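Local atomic coordinates of plasmin and fibronectin-binding protein A (Streptococcus pneumoniae, PDB entry 4MR0), a protein that acts as a surface adhesin and invasin of the pneumococcus, binding human fibronectin, plasmin, plasminogen and serum albumin. Residues V160-F165 with I184-H189; I180-N185 with K235-I240; G219-N224 with S243-I248. One frame throughout, in Å; residues are numbered along the deposited sequence.

How the contacts relate
The three contacts lie on the same side of the chain's centre, in early coils of a parallel beta-helix. Contacts 1 and 2 share I184 and N185, and their centres are about 8 Å apart: I184 turns to 160-165, whereas the N185 side chain turns to 235-240. Contact 3 is about 11 Å from contact 2, centre to centre, and is joined to it through the neighbouring strands 178-182 and 220-222. Contacts 1 and 3 do not touch, their nearest atoms being about 6 Å apart. The manganese of contact 1 lies about 7 Å from the side chain of I184, a residue that contact 2 shares.

Contact 1: residues V160-F165 with I184-H189; sequences VKEIVF and INIKNH. With MN (manganese (II) ion), chain F.
E162 and H189 meet at a manganese ion, a manganese site joining successive coils of the right-handed parallel beta-helix characteristic of pectate lyase-like proteins. E162 OE2 binds the manganese at 2.2 Å and H189 NE2 at 2.3 Å; three waters and the backbone oxygen of T200 complete six ligands. The carboxylate stands almost upright against the imidazole, their planes 82° apart, so the two groups converge on the metal without stacking.

The second shell fixes both groups. The other carboxylate oxygen, E162 OE1, accepts from I163 N at 2.7 Å on its anti side, and it also accepts a hydrogen from a metal-bound water. These two bonds hold the carboxylate's rotation while OE2 serves the metal. On the imidazole, CD1 of I186 lies 3.9 Å above the ring plane, over its centre, and the same methyl approaches E162 OE2. From the 160-165 segment, I163 CD1 comes obliquely to the ring, 3.8 Å from H189 CE1. F199 adds an edge-to-face ring contact, and a type II turn from I186 to H189 brings the histidine back to the site. With chi1 at -172°, the imidazole of H189 extends away from its own N and NE2 reaches the metal.

I184 packs its CG1-CD1 branch against the E162 backbone, CD1 meeting the carbonyl carbon, and its CG1 reaches V160 CG2. V160 bonds by its backbone to L181, in the next strand of the chain, and to G183 just beyond it. V160 O is used by G183 N, and I184 N lies at a poor angle to it. One residue on, a water links the segments, giving a hydrogen to K161 O and accepting one from N185 N, each at 3.0 Å.

Contact 2: residues I180-N185 with K235-I240; sequences ILNGIN and KNLPLI
N185 lays its side chain across the turn L237-P238-L239, its CB against L237 CD2 and its amide crossing P238 and L239 at about a right angle. The amide oxygen does the gripping: L239 N donates to N185 OD1 at 2.7 Å, with an N-H...O angle of 153°, in the carbonyl plane and on a lone pair. The extended first torsion of N185 (chi1 178°) carries the amide over the 237-240 turn. There OD1 also touches L239 CB at 3.2 Å, while ND2 packs beside L239 CG and P238 CD. The proline nitrogen, also near OD1, has no hydrogen to offer, so the bond falls to the next backbone N-H.

L237 packs into the bend of 182-185. Its CD1 rests 3.6 Å from N182 ND2, and its CD2 lies between the N182 carbonyl oxygen and N185 CB. N182 is itself held at both ends of its amide: OD1 accepts from I184 N, which stands 46° out of the carbonyl plane, whereas ND2 reaches S191 OG and M223 O. I240 closes the other end, its CG2 set 3.3 Å from I184 O.

The turn from L237 to I240 has type I geometry, although its I240 N to L237 O bond is weak; the N185 OD1 bond to L239 N adds a tie from the 180-185 segment. N182 and I184 form an Asx turn at the end of strand 178-182, and the whole joins that bend to the loop before strand 243-252, an inter-coil contact of a parallel beta-helix.

Contact 3: residues G219-N224 with S243-I248; sequences GTIDMN and SGAFAI
I221 and M223 present two bumps to the chain where S243-F246 turns a corner between faces of the parallel beta-helix. I221 divides its branches: CG2 butts against the A245 methyl at 3.8 Å, while CD1 runs on to F246, approaching CE2 at 3.5 Å. The isoleucine and phenylalanine side chains cross at about a right angle, and the methyl meets the ring obliquely. A245 CB thus fits into the angle between the two branches of I221, with CD1 only slightly farther from it than CG2.

M223 fills the next hollow. Its chain runs straight to SD and then bends at the last torsion (chi3 -83°), turning CE away as the sulfur settles over the G244-A245 peptide. SD lies 3.7 Å from both G244 C and A245 N, and 4.1 Å from A245 CB. The thioether lies directly on the peptide; M223 CG also lies along the G244 carbonyl. Beyond it, S243 OG fits beside M223 CB and donates to M223 O at 3.2 Å, approaching from above the carbonyl plane, 45° out of it. A chi1 of 71° swings OG toward M223; it also accepts from Y265 N, its stronger partner. M223 O has a second partner in N182 ND2.

All the touching residues are buried. Strand 260-265 of the following coil contributes F261 beside M223, A245 and F246, while strand 178-182 of the preceding coil pairs with 220-222. Y216 meets the F246 ring edge-to-face, and I256 of strand 254-257 packs against its side chain.

Contact 1: residues V160-F165 with I184-H189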
loop_
_atom_site.group_PDB
_atom_site.type_symbol
_atom_site.label_atom_id
_atom_site.label_comp_id
_atom_site.label_asym_id
_atom_site.label_seq_id
_atom_site.Cartn_x
_atom_site.Cartn_y
_atom_site.Cartn_z
ATOM N N VAL A 160 -1.371 25.445 6.963
ATOM C CA VAL A 160 -2.610 25.588 6.194
ATOM C C VAL A 160 -3.770 25.170 7.085
ATOM O O VAL A 160 -3.723 24.126 7.732
ATOM C CB VAL A 160 -2.624 24.746 4.887
ATOM C CG1 VAL A 160 -1.556 25.265 3.935
ATOM C CG2 VAL A 160 -2.433 23.260 5.190
ATOM N N LYS A 161 -4.807 25.997 7.138
ATOM C CA LYS A 161 -5.955 25.689 7.979
ATOM C C LYS A 161 -7.144 25.132 7.205
ATOM O O LYS A 161 -8.211 24.881 7.779
ATOM C CB LYS A 161 -6.374 26.920 8.782
ATOM C CG LYS A 161 -5.342 27.333 9.826
ATOM C CD LYS A 161 -5.987 28.197 10.895
ATOM C CE LYS A 161 -4.983 28.654 11.933
ATOM N NZ LYS A 161 -5.676 29.366 13.050
ATOM N N GLU A 162 -6.952 24.952 5.903
ATOM C CA GLU A 162 -7.968 24.369 5.032
ATOM C C GLU A 162 -7.249 23.688 3.874
ATOM O O GLU A 162 -6.037 23.856 3.693
ATOM C CB GLU A 162 -8.943 25.429 4.504
ATOM C CG GLU A 162 -10.378 25.308 5.053
ATOM C CD GLU A 162 -11.182 24.148 4.450
ATOM O OE1 GLU A 162 -10.647 23.390 3.610
ATOM O OE2 GLU A 162 -12.369 23.997 4.815
ATOM N N ILE A 163 -8.011 22.923 3.101
ATOM C CA ILE A 163 -7.501 22.163 1.965
ATOM C C ILE A 163 -7.017 23.028 0.812
ATOM O O ILE A 163 -7.643 24.028 0.467
ATOM C CB ILE A 163 -8.603 21.211 1.423
ATOM C CG1 ILE A 163 -9.118 20.312 2.553
ATOM C CG2 ILE A 163 -8.063 20.373 0.269
ATOM C CD1 ILE A 163 -10.372 19.529 2.180
ATOM N N VAL A 164 -5.890 22.627 0.230
ATOM C CA VAL A 164 -5.300 23.301 -0.920
ATOM C C VAL A 164 -5.692 22.462 -2.137
ATOM O O VAL A 164 -5.631 21.230 -2.092
ATOM C CB VAL A 164 -3.757 23.335 -0.812
ATOM C CG1 VAL A 164 -3.156 23.925 -2.085
ATOM C CG2 VAL A 164 -3.340 24.144 0.413
ATOM N N PHE A 165 -6.093 23.118 -3.219
ATOM C CA PHE A 165 -6.509 22.397 -4.410
ATOM C C PHE A 165 -5.527 22.512 -5.561
ATOM O O PHE A 165 -5.261 23.607 -6.063
ATOM C CB PHE A 165 -7.891 22.891 -4.834
ATOM C CG PHE A 165 -8.905 22.800 -3.736
ATOM C CD1 PHE A 165 -9.394 21.564 -3.329
ATOM C CD2 PHE A 165 -9.325 23.946 -3.060
ATOM C CE1 PHE A 165 -10.275 21.464 -2.256
ATOM C CE2 PHE A 165 -10.209 23.858 -1.983
ATOM C CZ PHE A 165 -10.686 22.612 -1.583
ATOM N N ILE A 184 -5.363 21.654 9.397
ATOM C CA ILE A 184 -6.781 21.438 9.131
ATOM C C ILE A 184 -7.392 20.658 10.295
ATOM O O ILE A 184 -7.212 19.444 10.413
ATOM C CB ILE A 184 -6.966 20.659 7.813
ATOM C CG1 ILE A 184 -6.139 21.325 6.708
ATOM C CG2 ILE A 184 -8.431 20.652 7.403
ATOM C CD1 ILE A 184 -5.993 20.486 5.448
ATOM N N ASN A 185 -8.113 21.372 11.157
ATOM C CA ASN A 185 -8.736 20.778 12.334
ATOM C C ASN A 185 -10.217 21.144 12.343
ATOM O O ASN A 185 -10.658 22.007 13.106
ATOM C CB ASN A 185 -8.022 21.305 13.589
ATOM C CG ASN A 185 -8.618 20.776 14.876
ATOM O OD1 ASN A 185 -8.798 19.567 15.046
ATOM N ND2 ASN A 185 -8.922 21.683 15.801
ATOM N N ILE A 186 -10.976 20.460 11.489
ATOM C CA ILE A 186 -12.402 20.708 11.324
ATOM C C ILE A 186 -13.238 19.464 11.635
ATOM O O ILE A 186 -12.944 18.361 11.171
ATOM C CB ILE A 186 -12.675 21.183 9.872
ATOM C CG1 ILE A 186 -11.815 22.414 9.570
ATOM C CG2 ILE A 186 -14.138 21.521 9.682
ATOM C CD1 ILE A 186 -11.841 22.853 8.116
ATOM N N LYS A 187 -14.284 19.657 12.429
ATOM C CA LYS A 187 -15.180 18.574 12.832
ATOM C C LYS A 187 -15.959 17.993 11.648
ATOM O O LYS A 187 -16.420 18.738 10.784
ATOM C CB LYS A 187 -16.170 19.111 13.871
ATOM C CG LYS A 187 -17.029 18.061 14.532
ATOM C CD LYS A 187 -16.216 17.250 15.520
ATOM C CE LYS A 187 -17.074 16.196 16.186
ATOM N NZ LYS A 187 -16.287 15.418 17.181
ATOM N N ASN A 188 -16.105 16.668 11.608
ATOM C CA ASN A 188 -16.864 16.012 10.536
ATOM C C ASN A 188 -16.328 16.460 9.177
ATOM O O ASN A 188 -17.095 16.643 8.224
ATOM C CB ASN A 188 -18.341 16.411 10.654
ATOM C CG ASN A 188 -19.256 15.565 9.782
ATOM O OD1 ASN A 188 -20.276 16.049 9.283
ATOM N ND2 ASN A 188 -18.910 14.293 9.612
ATOM N N HIS A 189 -15.009 16.607 9.086
ATOM C CA HIS A 189 -14.375 17.108 7.871
ATOM C C HIS A 189 -13.009 16.444 7.668
ATOM O O HIS A 189 -12.295 16.157 8.632
ATOM C CB HIS A 189 -14.235 18.627 8.044
ATOM C CG HIS A 189 -13.786 19.369 6.826
ATOM N ND1 HIS A 189 -12.510 19.264 6.310
ATOM C CD2 HIS A 189 -14.415 20.312 6.080
ATOM C CE1 HIS A 189 -12.372 20.114 5.307
ATOM N NE2 HIS A 189 -13.513 20.761 5.147
HETATM MN MN MN F . -14.061 22.786 4.139
HETATM O O HOH W 1 -8.434 24.306 10.679
HETATM O O HOH W 2 -12.696 22.382 2.226
HETATM O O HOH W 3 -15.294 23.548 6.035
HETATM O O HOH W 4 -14.611 24.636 2.948
#

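Contact 2: residues I180-N185 with K235-I240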
loop_
_atom_site.group_PDB
_atom_site.type_symbol
_atom_site.label_atom_id
_atom_site.label_comp_id
_atom_site.label_asym_id
_atom_site.label_seq_id
_atom_site.Cartn_x
_atom_site.Cartn_y
_atom_site.Cartn_z
ATOM N N ILE A 180 5.315 21.693 4.766
ATOM C CA ILE A 180 3.922 22.090 4.716
ATOM C C ILE A 180 3.299 21.510 5.980
ATOM O O ILE A 180 3.310 20.295 6.185
ATOM C CB ILE A 180 3.254 21.554 3.434
ATOM C CG1 ILE A 180 3.835 22.307 2.232
ATOM C CG2 ILE A 180 1.742 21.735 3.501
ATOM C CD1 ILE A 180 3.258 21.915 0.908
ATOM N N LEU A 181 2.792 22.383 6.849
ATOM C CA LEU A 181 2.204 21.941 8.111
ATOM C C LEU A 181 0.686 21.832 8.081
ATOM O O LEU A 181 -0.019 22.816 7.856
ATOM C CB LEU A 181 2.627 22.893 9.238
ATOM C CG LEU A 181 2.093 22.600 10.644
ATOM C CD1 LEU A 181 2.557 21.225 11.113
ATOM C CD2 LEU A 181 2.575 23.694 11.602
ATOM N N ASN A 182 0.179 20.630 8.326
ATOM C CA ASN A 182 -1.263 20.424 8.321
ATOM C C ASN A 182 -1.961 21.003 9.550
ATOM O O ASN A 182 -1.826 20.481 10.662
ATOM C CB ASN A 182 -1.590 18.939 8.207
ATOM C CG ASN A 182 -3.080 18.681 8.241
ATOM O OD1 ASN A 182 -3.873 19.568 7.914
ATOM N ND2 ASN A 182 -3.470 17.466 8.622
ATOM N N GLY A 183 -2.714 22.078 9.336
ATOM C CA GLY A 183 -3.439 22.715 10.422
ATOM C C GLY A 183 -4.943 22.591 10.244
ATOM O O GLY A 183 -5.714 23.330 10.858
ATOM N N ILE A 184 -5.363 21.654 9.397
ATOM C CA ILE A 184 -6.781 21.438 9.131
ATOM C C ILE A 184 -7.392 20.658 10.295
ATOM O O ILE A 184 -7.212 19.444 10.413
ATOM C CB ILE A 184 -6.966 20.659 7.813
ATOM C CG1 ILE A 184 -6.139 21.325 6.708
ATOM C CG2 ILE A 184 -8.431 20.652 7.403
ATOM C CD1 ILE A 184 -5.993 20.486 5.448
ATOM N N ASN A 185 -8.113 21.372 11.157
ATOM C CA ASN A 185 -8.736 20.778 12.334
ATOM C C ASN A 185 -10.217 21.144 12.343
ATOM O O ASN A 185 -10.658 22.007 13.106
ATOM C CB ASN A 185 -8.022 21.305 13.589
ATOM C CG ASN A 185 -8.618 20.776 14.876
ATOM O OD1 ASN A 185 -8.798 19.567 15.046
ATOM N ND2 ASN A 185 -8.922 21.683 15.801
ATOM N N LYS A 235 -2.729 15.193 18.940
ATOM C CA LYS A 235 -2.381 16.294 19.826
ATOM C C LYS A 235 -2.668 17.702 19.301
ATOM O O LYS A 235 -3.270 18.511 20.004
ATOM C CB LYS A 235 -0.904 16.185 20.206
ATOM C CG LYS A 235 -0.383 17.332 21.046
ATOM C CD LYS A 235 1.071 17.106 21.402
ATOM C CE LYS A 235 1.630 18.271 22.194
ATOM N NZ LYS A 235 3.042 18.020 22.607
ATOM N N ASN A 236 -2.245 17.997 18.074
ATOM C CA ASN A 236 -2.441 19.332 17.508
ATOM C C ASN A 236 -3.689 19.530 16.652
ATOM O O ASN A 236 -3.962 20.645 16.208
ATOM C CB ASN A 236 -1.217 19.743 16.687
ATOM C CG ASN A 236 0.058 19.774 17.509
ATOM O OD1 ASN A 236 0.061 20.228 18.650
ATOM N ND2 ASN A 236 1.155 19.304 16.923
ATOM N N LEU A 237 -4.432 18.456 16.408
ATOM C CA LEU A 237 -5.653 18.521 15.604
ATOM C C LEU A 237 -6.674 17.644 16.321
ATOM O O LEU A 237 -7.079 16.589 15.822
ATOM C CB LEU A 237 -5.379 17.985 14.194
ATOM C CG LEU A 237 -4.239 18.679 13.436
ATOM C CD1 LEU A 237 -3.864 17.879 12.188
ATOM C CD2 LEU A 237 -4.656 20.092 13.065
ATOM N N PRO A 238 -7.112 18.083 17.512
ATOM C CA PRO A 238 -8.079 17.368 18.351
ATOM C C PRO A 238 -9.450 17.042 17.771
ATOM O O PRO A 238 -10.140 16.166 18.294
ATOM C CB PRO A 238 -8.166 18.254 19.596
ATOM C CG PRO A 238 -7.942 19.623 19.042
ATOM C CD PRO A 238 -6.790 19.399 18.094
ATOM N N LEU A 239 -9.846 17.717 16.696
ATOM C CA LEU A 239 -11.161 17.466 16.100
ATOM C C LEU A 239 -11.214 16.508 14.900
ATOM O O LEU A 239 -12.299 16.126 14.474
ATOM C CB LEU A 239 -11.816 18.793 15.695
ATOM C CG LEU A 239 -12.055 19.817 16.809
ATOM C CD1 LEU A 239 -12.760 21.030 16.221
ATOM C CD2 LEU A 239 -12.891 19.207 17.923
ATOM N N ILE A 240 -10.066 16.104 14.364
ATOM C CA ILE A 240 -10.059 15.216 13.203
ATOM C C ILE A 240 -10.194 13.726 13.536
ATOM O O ILE A 240 -9.977 13.291 14.670
ATOM C CB ILE A 240 -8.772 15.405 12.376
ATOM C CG1 ILE A 240 -7.562 14.900 13.171
ATOM C CG2 ILE A 240 -8.589 16.889 12.046
ATOM C CD1 ILE A 240 -6.278 14.857 12.375
#

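Contact 3: residues G219-N224 with S243-I248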
loop_
_atom_site.group_PDB
_atom_site.type_symbol
_atom_site.label_atom_id
_atom_site.label_comp_id
_atom_site.label_asym_id
_atom_site.label_seq_id
_atom_site.Cartn_x
_atom_site.Cartn_y
_atom_site.Cartn_z
ATOM N N GLY A 219 10.746 18.804 -0.248
ATOM C CA GLY A 219 10.243 19.178 1.057
ATOM C C GLY A 219 9.640 18.086 1.920
ATOM O O GLY A 219 9.830 16.882 1.709
ATOM N N THR A 220 8.882 18.539 2.907
ATOM C CA THR A 220 8.227 17.663 3.854
ATOM C C THR A 220 6.776 18.084 3.978
ATOM O O THR A 220 6.444 19.259 3.775
ATOM C CB THR A 220 8.879 17.796 5.256
ATOM O OG1 THR A 220 10.251 17.383 5.193
ATOM C CG2 THR A 220 8.133 16.962 6.288
ATOM N N ILE A 221 5.913 17.120 4.270
ATOM C CA ILE A 221 4.507 17.409 4.510
ATOM C C ILE A 221 4.269 16.795 5.878
ATOM O O ILE A 221 4.313 15.581 6.026
ATOM C CB ILE A 221 3.561 16.739 3.488
ATOM C CG1 ILE A 221 3.786 17.330 2.097
ATOM C CG2 ILE A 221 2.109 16.955 3.910
ATOM C CD1 ILE A 221 2.896 16.708 1.002
ATOM N N ASP A 222 4.082 17.644 6.884
ATOM C CA ASP A 222 3.836 17.182 8.244
ATOM C C ASP A 222 2.329 17.009 8.363
ATOM O O ASP A 222 1.591 17.978 8.506
ATOM C CB ASP A 222 4.314 18.237 9.246
ATOM C CG ASP A 222 4.298 17.740 10.680
ATOM O OD1 ASP A 222 3.522 16.814 10.981
ATOM O OD2 ASP A 222 5.054 18.289 11.513
ATOM N N MET A 223 1.866 15.776 8.307
ATOM C CA MET A 223 0.441 15.541 8.396
ATOM C C MET A 223 -0.070 15.829 9.812
ATOM O O MET A 223 -1.271 15.754 10.085
ATOM C CB MET A 223 0.145 14.121 7.929
ATOM C CG MET A 223 0.533 13.914 6.462
ATOM S SD MET A 223 0.292 12.222 5.797
ATOM C CE MET A 223 1.931 11.467 6.438
ATOM N N ASN A 224 0.878 16.154 10.696
ATOM C CA ASN A 224 0.611 16.583 12.072
ATOM C C ASN A 224 -0.310 15.692 12.905
ATOM O O ASN A 224 -1.123 16.192 13.688
ATOM C CB ASN A 224 0.035 18.003 11.978
ATOM C CG ASN A 224 0.315 18.859 13.206
ATOM O OD1 ASN A 224 1.189 18.552 14.018
ATOM N ND2 ASN A 224 -0.424 19.962 13.327
ATOM N N SER A 243 -5.779 12.011 9.228
ATOM C CA SER A 243 -5.095 13.040 8.464
ATOM C C SER A 243 -4.304 12.375 7.345
ATOM O O SER A 243 -3.867 11.225 7.473
ATOM C CB SER A 243 -4.164 13.876 9.356
ATOM O OG SER A 243 -3.032 13.139 9.773
ATOM N N GLY A 244 -4.141 13.108 6.245
ATOM C CA GLY A 244 -3.410 12.606 5.092
ATOM C C GLY A 244 -2.789 13.768 4.336
ATOM O O GLY A 244 -2.948 14.928 4.739
ATOM N N ALA A 245 -2.103 13.478 3.232
ATOM C CA ALA A 245 -1.465 14.540 2.453
ATOM C C ALA A 245 -2.102 14.804 1.093
ATOM O O ALA A 245 -2.304 15.959 0.710
ATOM C CB ALA A 245 0.026 14.227 2.259
ATOM N N PHE A 246 -2.406 13.733 0.364
ATOM C CA PHE A 246 -2.975 13.861 -0.975
ATOM C C PHE A 246 -4.231 13.036 -1.228
ATOM O O PHE A 246 -4.318 11.883 -0.818
ATOM C CB PHE A 246 -1.938 13.436 -2.030
ATOM C CG PHE A 246 -0.794 14.397 -2.200
ATOM C CD1 PHE A 246 -0.908 15.490 -3.052
ATOM C CD2 PHE A 246 0.414 14.183 -1.538
ATOM C CE1 PHE A 246 0.166 16.360 -3.248
ATOM C CE2 PHE A 246 1.493 15.046 -1.728
ATOM C CZ PHE A 246 1.374 16.132 -2.582
ATOM N N ALA A 247 -5.195 13.644 -1.913
ATOM C CA ALA A 247 -6.418 12.961 -2.322
ATOM C C ALA A 247 -6.445 13.232 -3.824
ATOM O O ALA A 247 -6.862 14.299 -4.276
ATOM C CB ALA A 247 -7.641 13.563 -1.648
ATOM N N ILE A 248 -5.954 12.261 -4.586
ATOM C CA ILE A 248 -5.871 12.350 -6.036
ATOM C C ILE A 248 -7.022 11.574 -6.670
ATOM O O ILE A 248 -7.047 10.349 -6.630
ATOM C CB ILE A 248 -4.522 11.773 -6.515
ATOM C CG1 ILE A 248 -3.372 12.540 -5.842
ATOM C CG2 ILE A 248 -4.404 11.870 -8.030
ATOM C CD1 ILE A 248 -2.037 11.868 -5.977
#